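PDB 6ILS: ribokinase from Arabidopsis thaliana, which catalyses the magnesium-dependent, ATP-driven phosphorylation of D-ribose at O-5, giving D-ribose 5-phosphate for nucleotide and amino acid synthesis or the pentose phosphate pathway. Local coordinates for residues Ala38-Asn44 with Gly294-Ser298. Numbering follows the deposited sequence.
With NA (sodium ion), chain G; RIB (alpha-D-ribofuranose), chain F.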
loop_
_atom_site.group_PDB
_atom_site.type_symbol
_atom_site.label_atom_id
_atom_site.label_comp_id
_atom_site.label_asym_id
_atom_site.label_seq_id
_atom_site.Cartn_x
_atom_site.Cartn_y
_atom_site.Cartn_z
ATOM N N ALA B 38 7.082 -6.771 -3.340
ATOM C CA ALA B 38 7.366 -7.710 -2.269
ATOM C C ALA B 38 8.741 -7.424 -1.682
ATOM O O ALA B 38 9.716 -7.272 -2.413
ATOM C CB ALA B 38 7.300 -9.122 -2.780
ATOM N N GLY B 39 8.823 -7.360 -0.357
ATOM C CA GLY B 39 10.085 -7.051 0.286
ATOM C C GLY B 39 10.066 -7.428 1.755
ATOM O O GLY B 39 9.352 -8.340 2.167
ATOM N N GLY B 40 10.831 -6.689 2.543
ATOM C CA GLY B 40 11.093 -7.071 3.914
ATOM C C GLY B 40 12.423 -7.798 3.977
ATOM O O GLY B 40 12.723 -8.633 3.115
ATOM N N LYS B 41 13.214 -7.533 5.018
ATOM C CA LYS B 41 14.559 -8.128 5.076
ATOM C C LYS B 41 14.510 -9.643 5.117
ATOM O O LYS B 41 15.298 -10.294 4.462
ATOM C CB LYS B 41 15.353 -7.572 6.276
ATOM C CG LYS B 41 15.738 -6.127 6.034
ATOM C CD LYS B 41 16.391 -5.435 7.210
ATOM C CE LYS B 41 16.631 -3.952 6.841
ATOM N NZ LYS B 41 17.593 -3.812 5.696
ATOM N N GLY B 42 13.560 -10.216 5.844
ATOM C CA GLY B 42 13.461 -11.660 5.938
ATOM C C GLY B 42 13.046 -12.285 4.622
ATOM O O GLY B 42 13.667 -13.239 4.173
ATOM N N ALA B 43 11.985 -11.758 4.011
ATOM C CA ALA B 43 11.520 -12.313 2.742
ATOM C C ALA B 43 12.598 -12.128 1.668
ATOM O O ALA B 43 12.798 -13.012 0.841
ATOM C CB ALA B 43 10.182 -11.658 2.296
ATOM N N ASN B 44 13.282 -10.991 1.686
ATOM C CA ASN B 44 14.373 -10.749 0.725
ATOM C C ASN B 44 15.453 -11.798 0.843
ATOM O O ASN B 44 15.943 -12.329 -0.151
ATOM C CB ASN B 44 15.018 -9.377 0.926
ATOM C CG ASN B 44 14.143 -8.241 0.468
ATOM O OD1 ASN B 44 13.144 -8.442 -0.217
ATOM N ND2 ASN B 44 14.546 -7.020 0.807
ATOM N N GLY B 294 13.991 -3.044 -7.768
ATOM C CA GLY B 294 13.204 -3.878 -6.877
ATOM C C GLY B 294 14.083 -4.794 -6.042
ATOM O O GLY B 294 15.220 -5.060 -6.418
ATOM N N ALA B 295 13.574 -5.279 -4.914
ATOM C CA ALA B 295 14.358 -6.189 -4.077
ATOM C C ALA B 295 14.309 -7.614 -4.626
ATOM O O ALA B 295 15.247 -8.075 -5.279
ATOM C CB ALA B 295 13.866 -6.156 -2.630
ATOM N N ILE B 296 13.206 -8.304 -4.364
ATOM C CA ILE B 296 13.060 -9.689 -4.779
ATOM C C ILE B 296 13.152 -9.896 -6.314
ATOM O O ILE B 296 13.777 -10.867 -6.754
ATOM C CB ILE B 296 11.761 -10.263 -4.182
ATOM C CG1 ILE B 296 11.927 -10.325 -2.653
ATOM C CG2 ILE B 296 11.441 -11.635 -4.765
ATOM C CD1 ILE B 296 10.808 -11.057 -1.875
ATOM N N PRO B 297 12.592 -8.980 -7.137
ATOM C CA PRO B 297 12.825 -9.096 -8.585
ATOM C C PRO B 297 14.289 -9.037 -9.027
ATOM O O PRO B 297 14.610 -9.569 -10.081
ATOM C CB PRO B 297 12.071 -7.887 -9.156
ATOM C CG PRO B 297 11.009 -7.619 -8.179
ATOM C CD PRO B 297 11.569 -7.956 -6.838
ATOM N N SER B 298 15.159 -8.409 -8.239
ATOM C CA SER B 298 16.553 -8.231 -8.635
ATOM C C SER B 298 17.475 -9.374 -8.198
ATOM O O SER B 298 18.664 -9.369 -8.522
ATOM C CB SER B 298 17.111 -6.921 -8.063
ATOM O OG SER B 298 17.263 -7.035 -6.657
HETATM NA NA NA G . 17.965 -4.075 -6.530
HETATM O O5 RIB F . 16.530 -4.397 3.062
HETATM C C5 RIB F . 15.382 -4.087 2.317
HETATM C C4 RIB F . 14.253 -4.116 3.127
HETATM O O4 RIB F . 14.387 -3.244 4.351
HETATM C C3 RIB F . 13.105 -3.400 2.292
HETATM O O3 RIB F . 12.456 -4.441 1.415
HETATM C C2 RIB F . 12.376 -2.807 3.125
HETATM O O2 RIB F . 11.028 -3.410 3.260
HETATM C C1 RIB F . 13.176 -2.813 4.589
HETATM O O1 RIB F . 12.533 -3.648 5.481
HETATM O O HOH W 1 11.340 -4.223 -2.912
#
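In the ribose pocket of this PfkB-family kinase, N44 and I296 join the glycine-rich junction of strand 33-39 and helix 41-51 to the loop that helps bind the monovalent cation. No hydrogen bond links 38-44 directly to 294-298; contact is by close packing. N44 OD1 lies 3.3 Å from I296 CG1 and 3.4 Å from A295 CB, whereas ND2 faces the sugar, bonding to D259 and more weakly to RIB O3. With CG1 anti to its carbonyl carbon (chi1 -66°) and the chain extended at chi2, I296 carries CD1 to 4.1 Å from A38 CB and 4.3 Å from A43 CB. A single water accepts from A295 N and donates weakly to A38 O. G40, at the N-cap of helix 41-51, gives its N-H to RIB O3 at 3.0 Å, nearly straight at 166°. K41 stretches along the sugar, bends at chi4 (-64°) and places NZ 2.9 Å from RIB O5, the hydroxyl that is phosphorylated. A methionine in its place would probably leave O5 without this charged donor and freer to turn. On the cation side, G294 O binds sodium at 2.9 Å, alongside backbone oxygens of D253, T255, V292 and C289. Helix 66-75 packs against the apolar side, L75 meeting both A43 and I296, where strand 33-39 passes into helix 41-51 beside the loop preceding helix 302-312.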